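Local coordinates for capsular polysaccharide export system protein KpsC (Thermosulfurimonas dismutans, PDB 6MGD) that probably transfers Kdo, in beta(2,7) linkage, from a cytidine-monophosphate-activated donor to the glycolipid that anchors Gram-negative bacterial capsules, at residues 52-57 and 168-173; 92-97 and 106-111. One frame throughout, in Å; residues are numbered along the deposited sequence.

Contact 1: residues 52-57 and 168-173; sequences TLENER and IKFGSP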
loop_
_atom_site.group_PDB
_atom_site.type_symbol
_atom_site.label_atom_id
_atom_site.label_comp_id
_atom_site.label_asym_id
_atom_site.label_seq_id
_atom_site.Cartn_x
_atom_site.Cartn_y
_atom_site.Cartn_z
ATOM N N THR A 52 8.658 0.675 12.542
ATOM C CA THR A 52 9.178 1.330 13.738
ATOM C C THR A 52 10.358 0.564 14.321
ATOM O O THR A 52 11.364 1.165 14.718
ATOM C CB THR A 52 8.065 1.485 14.775
ATOM O OG1 THR A 52 7.030 2.319 14.241
ATOM C CG2 THR A 52 8.600 2.114 16.049
ATOM N N LEU A 53 10.262 -0.766 14.373
ATOM C CA LEU A 53 11.351 -1.558 14.932
ATOM C C LEU A 53 12.586 -1.511 14.039
ATOM O O LEU A 53 13.715 -1.446 14.538
ATOM C CB LEU A 53 10.894 -2.999 15.147
ATOM C CG LEU A 53 9.668 -3.166 16.047
ATOM C CD1 LEU A 53 9.215 -4.619 16.099
ATOM C CD2 LEU A 53 9.961 -2.638 17.442
ATOM N N GLU A 54 12.392 -1.537 12.719
ATOM C CA GLU A 54 13.531 -1.492 11.807
ATOM C C GLU A 54 14.221 -0.134 11.844
ATOM O O GLU A 54 15.449 -0.054 11.723
ATOM C CB GLU A 54 13.083 -1.824 10.382
ATOM C CG GLU A 54 12.734 -3.290 10.153
ATOM C CD GLU A 54 11.390 -3.677 10.743
ATOM O OE1 GLU A 54 10.539 -2.781 10.930
ATOM O OE2 GLU A 54 11.184 -4.878 11.019
ATOM N N ASN A 55 13.451 0.946 12.004
ATOM C CA ASN A 55 14.050 2.273 12.097
ATOM C C ASN A 55 14.872 2.428 13.371
ATOM O O ASN A 55 15.842 3.193 13.392
ATOM C CB ASN A 55 12.965 3.346 12.029
ATOM C CG ASN A 55 12.221 3.336 10.711
ATOM O OD1 ASN A 55 12.760 2.921 9.686
ATOM N ND2 ASN A 55 10.973 3.790 10.733
ATOM N N GLU A 56 14.503 1.721 14.434
ATOM C CA GLU A 56 15.266 1.725 15.672
ATOM C C GLU A 56 16.270 0.583 15.744
ATOM O O GLU A 56 17.026 0.508 16.719
ATOM C CB GLU A 56 14.320 1.650 16.874
ATOM C CG GLU A 56 13.243 2.719 16.891
ATOM C CD GLU A 56 12.328 2.598 18.093
ATOM O OE1 GLU A 56 11.947 3.643 18.662
ATOM O OE2 GLU A 56 11.995 1.456 18.475
ATOM N N ARG A 57 16.293 -0.299 14.741
ATOM C CA ARG A 57 17.185 -1.460 14.714
ATOM C C ARG A 57 17.005 -2.333 15.952
ATOM O O ARG A 57 17.947 -2.988 16.409
ATOM C CB ARG A 57 18.649 -1.034 14.558
ATOM C CG ARG A 57 18.955 -0.365 13.227
ATOM C CD ARG A 57 20.259 0.413 13.279
ATOM N NE ARG A 57 20.281 1.357 14.393
ATOM C CZ ARG A 57 19.659 2.533 14.393
ATOM N NH1 ARG A 57 18.955 2.916 13.336
ATOM N NH2 ARG A 57 19.737 3.324 15.455
ATOM N N ILE A 168 9.592 3.618 0.209
ATOM C CA ILE A 168 10.756 3.846 -0.638
ATOM C C ILE A 168 12.014 3.299 0.024
ATOM O O ILE A 168 12.898 2.756 -0.650
ATOM C CB ILE A 168 10.886 5.344 -0.960
ATOM C CG1 ILE A 168 9.588 5.871 -1.581
ATOM C CG2 ILE A 168 12.067 5.591 -1.891
ATOM C CD1 ILE A 168 9.638 7.339 -1.935
ATOM N N LYS A 169 12.098 3.414 1.350
ATOM C CA LYS A 169 13.262 2.921 2.074
ATOM C C LYS A 169 13.370 1.404 1.980
ATOM O O LYS A 169 14.432 0.870 1.647
ATOM C CB LYS A 169 13.194 3.374 3.533
ATOM C CG LYS A 169 14.384 2.931 4.367
ATOM C CD LYS A 169 14.325 3.508 5.770
ATOM C CE LYS A 169 15.454 2.967 6.640
ATOM N NZ LYS A 169 15.356 3.450 8.046
ATOM N N PHE A 170 12.281 0.692 2.263
ATOM C CA PHE A 170 12.293 -0.766 2.265
ATOM C C PHE A 170 11.673 -1.377 1.015
ATOM O O PHE A 170 11.617 -2.606 0.908
ATOM C CB PHE A 170 11.565 -1.298 3.504
ATOM C CG PHE A 170 12.140 -0.816 4.801
ATOM C CD1 PHE A 170 11.646 0.325 5.412
ATOM C CD2 PHE A 170 13.173 -1.505 5.412
ATOM C CE1 PHE A 170 12.175 0.771 6.610
ATOM C CE2 PHE A 170 13.706 -1.065 6.610
ATOM C CZ PHE A 170 13.206 0.074 7.210
ATOM N N GLY A 171 11.209 -0.562 0.072
ATOM C CA GLY A 171 10.547 -1.105 -1.098
ATOM C C GLY A 171 11.198 -0.744 -2.415
ATOM O O GLY A 171 10.846 -1.312 -3.452
ATOM N N SER A 172 12.143 0.192 -2.399
ATOM C CA SER A 172 12.824 0.601 -3.622
ATOM C C SER A 172 14.295 0.225 -3.539
ATOM O O SER A 172 15.030 0.805 -2.724
ATOM C CB SER A 172 12.667 2.104 -3.854
ATOM O OG SER A 172 13.228 2.483 -5.100
ATOM N N PRO A 173 14.773 -0.721 -4.351
ATOM C CA PRO A 173 16.155 -1.197 -4.185
ATOM C C PRO A 173 17.214 -0.233 -4.691
ATOM O O PRO A 173 18.378 -0.372 -4.297
ATOM C CB PRO A 173 16.171 -2.504 -4.988
ATOM C CG PRO A 173 15.132 -2.295 -6.042
ATOM C CD PRO A 173 14.049 -1.462 -5.399
#
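A sparse side-chain contact at the protein surface joins helix 52-56 to the end of helix 166-169, bridging the two sheet-bearing halves of a GT-B-type fold. The evidence is in the spacing: the nearest alpha carbons, Glu54 CA and Phe170 CA, stand 9.6 Å apart, and just 135 Å² is buried. Its polar element is a single hydrogen bond, Lys169 NZ to Asn55 OD1 at 3.1 Å. The C=O...N angle is 138° and the ammonium is tilted 33° from the carbonyl plane. Lys169 spans the distance because CG lies opposite the backbone N (chi1 -179°) and the chain stays extended to NZ. Asn55 OD1 also meets the Phe170 ring at its edge, 3.8 Å from CE1, while Glu54 CB approaches CZ obliquely at 3.7 Å. Within its own segment, Lys169 CG lies 3.8 Å above one face of that ring, offset toward the rim. An alanine in place of Phe170 would probably deprive Glu54 CB of its apolar partner and Lys169 of the ring beside its chain, leaving the hydrogen bond to Asn55 to join the two segments alone. The Glu54 carboxylate turns elsewhere, into a salt bridge with Arg68 of strand 64-71. Behind the contact Leu53 packs on strands 4-7 and 64-71, whereas Phe170 also touches the loop residues Ser51 and Asp99.

Contact 2: residues 92-97 and 106-111; sequences DPIGIY and LEEILL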
loop_
_atom_site.group_PDB
_atom_site.type_symbol
_atom_site.label_atom_id
_atom_site.label_comp_id
_atom_site.label_asym_id
_atom_site.label_seq_id
_atom_site.Cartn_x
_atom_site.Cartn_y
_atom_site.Cartn_z
ATOM N N ASP A 92 -0.112 -7.333 9.917
ATOM C CA ASP A 92 0.779 -8.322 9.323
ATOM C C ASP A 92 1.634 -8.956 10.413
ATOM O O ASP A 92 2.437 -8.254 11.048
ATOM C CB ASP A 92 1.656 -7.660 8.257
ATOM C CG ASP A 92 2.394 -8.662 7.381
ATOM O OD1 ASP A 92 2.942 -9.651 7.916
ATOM O OD2 ASP A 92 2.433 -8.451 6.150
ATOM N N PRO A 93 1.494 -10.258 10.682
ATOM C CA PRO A 93 2.281 -10.895 11.745
ATOM C C PRO A 93 3.663 -11.374 11.327
ATOM O O PRO A 93 4.424 -11.829 12.192
ATOM C CB PRO A 93 1.400 -12.088 12.139
ATOM C CG PRO A 93 0.732 -12.468 10.862
ATOM C CD PRO A 93 0.483 -11.172 10.120
ATOM N N ILE A 94 4.003 -11.303 10.045
ATOM C CA ILE A 94 5.285 -11.766 9.534
ATOM C C ILE A 94 6.176 -10.595 9.134
ATOM O O ILE A 94 7.361 -10.558 9.474
ATOM C CB ILE A 94 5.086 -12.743 8.353
ATOM C CG1 ILE A 94 4.318 -13.984 8.817
ATOM C CG2 ILE A 94 6.419 -13.132 7.743
ATOM C CD1 ILE A 94 4.091 -15.010 7.727
ATOM N N GLY A 95 5.618 -9.630 8.408
ATOM C CA GLY A 95 6.344 -8.440 8.009
ATOM C C GLY A 95 5.412 -7.275 7.749
ATOM O O GLY A 95 4.612 -6.911 8.617
ATOM N N ILE A 96 5.508 -6.676 6.562
ATOM C CA ILE A 96 4.572 -5.642 6.144
ATOM C C ILE A 96 4.643 -5.546 4.628
ATOM O O ILE A 96 5.661 -5.888 4.018
ATOM C CB ILE A 96 4.870 -4.289 6.840
ATOM C CG1 ILE A 96 3.656 -3.360 6.747
ATOM C CG2 ILE A 96 6.102 -3.631 6.252
ATOM C CD1 ILE A 96 3.667 -2.249 7.765
ATOM N N TYR A 97 3.551 -5.084 4.015
ATOM C CA TYR A 97 3.386 -5.247 2.573
ATOM C C TYR A 97 4.433 -4.467 1.784
ATOM O O TYR A 97 4.900 -4.937 0.740
ATOM C CB TYR A 97 1.970 -4.838 2.153
ATOM C CG TYR A 97 1.599 -3.398 2.440
ATOM C CD1 TYR A 97 0.947 -3.047 3.617
ATOM C CD2 TYR A 97 1.885 -2.391 1.526
ATOM C CE1 TYR A 97 0.604 -1.733 3.880
ATOM C CE2 TYR A 97 1.547 -1.075 1.780
ATOM C CZ TYR A 97 0.907 -0.751 2.955
ATOM O OH TYR A 97 0.568 0.561 3.205
ATOM N N LEU A 106 1.078 -10.778 3.254
ATOM C CA LEU A 106 0.422 -10.615 1.960
ATOM C C LEU A 106 1.124 -11.445 0.892
ATOM O O LEU A 106 0.473 -12.078 0.053
ATOM C CB LEU A 106 0.406 -9.137 1.563
ATOM C CG LEU A 106 -0.759 -8.562 0.745
ATOM C CD1 LEU A 106 -0.260 -7.475 -0.203
ATOM C CD2 LEU A 106 -1.553 -9.627 -0.011
ATOM N N GLU A 107 2.457 -11.461 0.918
ATOM C CA GLU A 107 3.212 -12.234 -0.060
ATOM C C GLU A 107 2.994 -13.730 0.127
ATOM O O GLU A 107 2.949 -14.477 -0.858
ATOM C CB GLU A 107 4.697 -11.880 0.043
ATOM C CG GLU A 107 5.549 -12.330 -1.128
ATOM C CD GLU A 107 6.990 -11.865 -1.007
ATOM O OE1 GLU A 107 7.332 -11.252 0.029
ATOM O OE2 GLU A 107 7.780 -12.109 -1.943
ATOM N N GLU A 108 2.843 -14.184 1.375
ATOM C CA GLU A 108 2.568 -15.596 1.617
ATOM C C GLU A 108 1.161 -15.972 1.170
ATOM O O GLU A 108 0.942 -17.091 0.691
ATOM C CB GLU A 108 2.761 -15.932 3.097
ATOM C CG GLU A 108 4.142 -15.604 3.661
ATOM C CD GLU A 108 5.276 -16.237 2.873
ATOM O OE1 GLU A 108 6.046 -15.489 2.234
ATOM O OE2 GLU A 108 5.395 -17.481 2.889
ATOM N N ILE A 109 0.198 -15.060 1.321
ATOM C CA ILE A 109 -1.157 -15.316 0.836
ATOM C C ILE A 109 -1.146 -15.506 -0.675
ATOM O O ILE A 109 -1.717 -16.467 -1.206
ATOM C CB ILE A 109 -2.102 -14.175 1.251
ATOM C CG1 ILE A 109 -2.410 -14.245 2.748
ATOM C CG2 ILE A 109 -3.389 -14.220 0.439
ATOM C CD1 ILE A 109 -3.362 -13.167 3.217
ATOM N N LEU A 110 -0.479 -14.598 -1.390
ATOM C CA LEU A 110 -0.468 -14.657 -2.846
ATOM C C LEU A 110 0.314 -15.859 -3.365
ATOM O O LEU A 110 -0.002 -16.380 -4.441
ATOM C CB LEU A 110 0.105 -13.357 -3.412
ATOM C CG LEU A 110 -0.656 -12.094 -3.002
ATOM C CD1 LEU A 110 0.061 -10.843 -3.483
ATOM C CD2 LEU A 110 -2.090 -12.132 -3.525
ATOM N N LEU A 111 1.329 -16.314 -2.626
ATOM C CA LEU A 111 2.089 -17.486 -3.053
ATOM C C LEU A 111 1.293 -18.766 -2.837
ATOM O O LEU A 111 1.206 -19.610 -3.736
ATOM C CB LEU A 111 3.426 -17.546 -2.310
ATOM C CG LEU A 111 4.226 -18.853 -2.374
ATOM C CD1 LEU A 111 4.506 -19.278 -3.809
ATOM C CD2 LEU A 111 5.525 -18.704 -1.603
#
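Ile94 and Glu108 meet at about a right angle, the end of one chain against the middle of the other: Ile94 CD1 lies 4.1 Å from Glu108 CG. The Glu108 chain is bent at chi2, and it is the CG methylene, not the carboxylate, that meets the isoleucine. Further along the loop, Tyr97 touches with its root and not its ring; Tyr97 CB is 4.2 Å from Leu106 CD1. Its CG sits between the backbone N and the carbonyl carbon (chi1 61°), which carries the ring away from the helix to an edge-to-face stack with Phe73. The chain leaves strand 88-92 through an Asx turn at Asp92, which leads into Ile94. Asp92 OD1 accepts from Ile94 N at 2.9 Å, nearly along the C-O bond, and from Gly95 N at 2.7 Å, from 58° above the carboxylate plane. The latter N-H points almost straight at the oxygen (168°). The other oxygen, OD2, accepts from Tyr105 N at the start of helix 105-112 and is also hydrogen-bonded to Tyr297 OH, from just beyond helix 286-296. Leu106 N, 4.0 Å from Asp92 OD2, is close but not hydrogen-bonded.

Overall arrangement
Contact 2 is nested inside the chain loop that contact 1 closes: residues 92-97 and 106-111 both fall between 52-57 and 168-173. The centres of the two contacts are about 16 Å apart, and their nearest atoms about 7 Å, so the two do not touch. They differ in reach. Contact 1 links segments 111 residues apart across the two halves of the fold, whereas the segments of contact 2, a strand end with its loop and the next helix, are nine residues apart at their closest ends. Arg68 of strand 64-71 relates them, pairing with the Glu54 carboxylate and bonding through its backbone to Asp92. In GT-B enzymes the active site generally lies in the cleft between the two domains, which contact 1 bridges.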